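Side-chain contact in carbohydrate binding family 6 (Clostridium thermocellum, PDB 5A8C), which probably releases terminal arabinofuranosyl groups from plant cell-wall polysaccharides, acting as an alpha-L-arabinofuranosidase of glycoside hydrolase family 43: residues W147-V152 and R186-G191. Residues are numbered along the deposited sequence; the frame is centred on the assembly and turned at random.
Sequences WNTPGV and RVIKLG
R186 reaches from its strand to the carbonyl of V152 and holds that single oxygen side-on with two nitrogens. R186 NE gives the shorter bond, 2.9 Å to V152 O with an N-H...O angle of 150°, and lies in the carbonyl plane on a lone pair. R186 NH2 bonds to V152 O at 3.2 Å, nearly in line with the C=O bond but more bent at its hydrogen (136°). The oxygen sits close to the guanidinium plane, at its edge. A bend at chi2 (-69°) takes the side chain of R186 past G151, where the CD of R186 lies 3.6 Å from G151 O. NH1 is bound to the carbonyl oxygen of N183, a second anchor for the guanidinium, and NH2 makes a further weak bond to P154 O.

V152 closes a type II beta turn, T149-V152, in which its N bonds to T149 O at 3.1 Å and P150 and G151 take the two central positions. This turn belongs to the long loop between strands 124-129 and 164-167, and it packs against strand 185-190, which belongs to an antiparallel sheet, one blade of the five-bladed beta-propeller of family 43. P150 is joined by backbone hydrogen bonding to A201 of the adjacent strand 200-204.

I188, two residues along the strand from R186, meets T149 tip to tip, I188 CD1 to T149 CG2 at 3.5 Å. With CG2 of T149 anti to the backbone N, this methyl faces the isoleucine, while OG1 accepts a hydrogen bond from the backbone N of S146.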
ATOM      1  N   TRP A 147     -11.043  12.937   9.642  1.00 14.55           N
ATOM      2  CA  TRP A 147     -11.112  12.892  11.085  1.00 15.58           C
ATOM      3  C   TRP A 147     -12.550  12.907  11.608  1.00 14.97           C
ATOM      4  O   TRP A 147     -12.785  12.490  12.741  1.00 20.02           O
ATOM      5  CB  TRP A 147     -10.354  14.083  11.692  1.00 17.37           C
ATOM      6  CG  TRP A 147      -8.937  13.914  11.579  1.00 20.68           C
ATOM      7  CD1 TRP A 147      -8.051  14.624  10.811  1.00 25.93           C
ATOM      8  CD2 TRP A 147      -8.180  12.947  12.275  1.00 20.87           C
ATOM      9  NE1 TRP A 147      -6.772  14.133  10.979  1.00 27.76           N
ATOM     10  CE2 TRP A 147      -6.826  13.102  11.888  1.00 23.56           C
ATOM     11  CE3 TRP A 147      -8.511  11.978  13.220  1.00 23.46           C
ATOM     12  CZ2 TRP A 147      -5.829  12.332  12.420  1.00 21.39           C
ATOM     13  CZ3 TRP A 147      -7.513  11.190  13.724  1.00 26.70           C
ATOM     14  CH2 TRP A 147      -6.183  11.387  13.336  1.00 25.62           C
ATOM     15  N   ASN A 148     -13.484  13.457  10.822  1.00 15.66           N
ATOM     16  CA  ASN A 148     -14.873  13.544  11.255  1.00 17.00           C
ATOM     17  C   ASN A 148     -15.754  12.396  10.786  1.00 16.16           C
ATOM     18  O   ASN A 148     -16.933  12.378  11.133  1.00 18.78           O
ATOM     19  CB  ASN A 148     -15.421  14.898  10.801  1.00 21.51           C
ATOM     20  CG  ASN A 148     -14.809  16.052  11.572  1.00 27.08           C
ATOM     21  OD1 ASN A 148     -14.550  15.939  12.783  1.00 32.38           O
ATOM     22  ND2 ASN A 148     -14.563  17.169  10.886  1.00 32.73           N
ATOM     23  N   THR A 149     -15.175  11.415  10.091  1.00 13.56           N
ATOM     24  CA  THR A 149     -15.924  10.260   9.710  1.00 12.96           C
ATOM     25  C   THR A 149     -16.346   9.499  10.980  1.00 11.89           C
ATOM     26  O   THR A 149     -15.527   9.240  11.857  1.00 12.05           O
ATOM     27  CB  THR A 149     -15.078   9.365   8.841  1.00 12.91           C
ATOM     28  OG1 THR A 149     -14.748  10.082   7.630  1.00 13.21           O
ATOM     29  CG2 THR A 149     -15.780   8.058   8.520  1.00 13.86           C
ATOM     30  N   PRO A 150     -17.604   9.104  11.095  1.00 13.16           N
ATOM     31  CA  PRO A 150     -18.058   8.387  12.289  1.00 13.63           C
ATOM     32  C   PRO A 150     -17.272   7.126  12.539  1.00 12.54           C
ATOM     33  O   PRO A 150     -16.971   6.368  11.582  1.00 12.57           O
ATOM     34  CB  PRO A 150     -19.541   8.118  11.995  1.00 16.56           C
ATOM     35  CG  PRO A 150     -19.929   9.287  11.118  1.00 20.08           C
ATOM     36  CD  PRO A 150     -18.722   9.401  10.193  1.00 16.03           C
ATOM     37  N   GLY A 151     -16.857   6.953  13.800  1.00 12.62           N
ATOM     38  CA  GLY A 151     -16.112   5.777  14.221  1.00 13.00           C
ATOM     39  C   GLY A 151     -14.611   5.940  14.168  1.00 12.79           C
ATOM     40  O   GLY A 151     -13.887   5.064  14.666  1.00 14.79           O
ATOM     41  N   VAL A 152     -14.120   7.015  13.577  1.00 11.86           N
ATOM     42  CA  VAL A 152     -12.682   7.246  13.607  1.00 12.46           C
ATOM     43  C   VAL A 152     -12.200   7.664  14.978  1.00 13.29           C
ATOM     44  O   VAL A 152     -11.403   6.972  15.640  1.00 13.78           O
ATOM     45  CB  VAL A 152     -12.237   8.238  12.538  1.00 12.73           C
ATOM     46  CG1 VAL A 152     -10.780   8.579  12.679  1.00 15.08           C
ATOM     47  CG2 VAL A 152     -12.492   7.639  11.162  1.00 13.57           C
ATOM     48  N   ARG A 186      -8.363   1.323  11.793  1.00  6.30           N
ATOM     49  CA  ARG A 186      -9.788   1.466  11.539  1.00  6.86           C
ATOM     50  C   ARG A 186     -10.144   0.737  10.256  1.00  6.52           C
ATOM     51  O   ARG A 186      -9.315   0.587   9.357  1.00  6.67           O
ATOM     52  CB  ARG A 186     -10.178   2.935  11.421  1.00  7.66           C
ATOM     53  CG  ARG A 186      -9.937   3.756  12.676  1.00  8.28           C
ATOM     54  CD  ARG A 186     -10.858   3.406  13.831  1.00  8.76           C
ATOM     55  NE  ARG A 186     -10.615   4.215  15.024  1.00  9.19           N
ATOM     56  CZ  ARG A 186      -9.686   3.973  15.938  1.00  8.98           C
ATOM     57  NH1 ARG A 186      -8.888   2.933  15.837  1.00  8.52           N
ATOM     58  NH2 ARG A 186      -9.569   4.769  16.992  1.00 11.17           N
ATOM     59  N   VAL A 187     -11.392   0.298  10.161  1.00  6.99           N
ATOM     60  CA  VAL A 187     -11.918  -0.257   8.932  1.00  6.91           C
ATOM     61  C   VAL A 187     -13.331   0.263   8.741  1.00  6.62           C
ATOM     62  O   VAL A 187     -14.131   0.300   9.678  1.00  7.76           O
ATOM     63  CB  VAL A 187     -11.827  -1.803   8.887  1.00  7.79           C
ATOM     64  CG1 VAL A 187     -12.538  -2.478  10.075  1.00  8.75           C
ATOM     65  CG2 VAL A 187     -12.321  -2.349   7.578  1.00  7.91           C
ATOM     66  N   ILE A 188     -13.652   0.676   7.531  1.00  6.67           N
ATOM     67  CA  ILE A 188     -14.979   1.182   7.193  1.00  6.92           C
ATOM     68  C   ILE A 188     -15.460   0.539   5.907  1.00  6.61           C
ATOM     69  O   ILE A 188     -14.674   0.272   4.992  1.00  6.77           O
ATOM     70  CB  ILE A 188     -14.985   2.712   7.099  1.00  7.36           C
ATOM     71  CG1 ILE A 188     -16.433   3.288   7.102  1.00  8.37           C
ATOM     72  CG2 ILE A 188     -14.175   3.230   5.910  1.00  7.86           C
ATOM     73  CD1 ILE A 188     -16.478   4.775   7.371  1.00  9.39           C
ATOM     74  N   LYS A 189     -16.753   0.248   5.824  1.00  7.10           N
ATOM     75  CA  LYS A 189     -17.337  -0.186   4.571  1.00  6.75           C
ATOM     76  C   LYS A 189     -17.393   0.918   3.549  1.00  6.65           C
ATOM     77  O   LYS A 189     -17.667   2.069   3.863  1.00  7.32           O
ATOM     78  CB  LYS A 189     -18.753  -0.725   4.837  1.00  7.49           C
ATOM     79  CG  LYS A 189     -18.741  -1.973   5.631  1.00  8.98           C
ATOM     80  CD  LYS A 189     -20.162  -2.518   5.869  1.00 11.29           C
ATOM     81  CE  LYS A 189     -21.131  -1.603   6.639  1.00 15.28           C
ATOM     82  NZ  LYS A 189     -20.712  -1.305   8.044  1.00 18.25           N
ATOM     83  N   LEU A 190     -17.124   0.547   2.282  1.00  6.21           N
ATOM     84  CA  LEU A 190     -17.370   1.416   1.139  1.00  6.39           C
ATOM     85  C   LEU A 190     -18.581   0.954   0.383  1.00  6.53           C
ATOM     86  O   LEU A 190     -18.861  -0.248   0.295  1.00  7.54           O
ATOM     87  CB  LEU A 190     -16.162   1.461   0.195  1.00  6.90           C
ATOM     88  CG  LEU A 190     -14.811   1.846   0.808  1.00  7.40           C
ATOM     89  CD1 LEU A 190     -13.772   1.927  -0.274  1.00  8.93           C
ATOM     90  CD2 LEU A 190     -14.903   3.104   1.617  1.00  8.07           C
ATOM     91  N   GLY A 191     -19.304   1.902  -0.213  1.00  6.74           N
ATOM     92  CA  GLY A 191     -20.376   1.541  -1.100  1.00  7.30           C
ATOM     93  C   GLY A 191     -19.882   0.841  -2.345  1.00  6.73           C
ATOM     94  O   GLY A 191     -18.691   0.912  -2.713  1.00  7.13           O
TER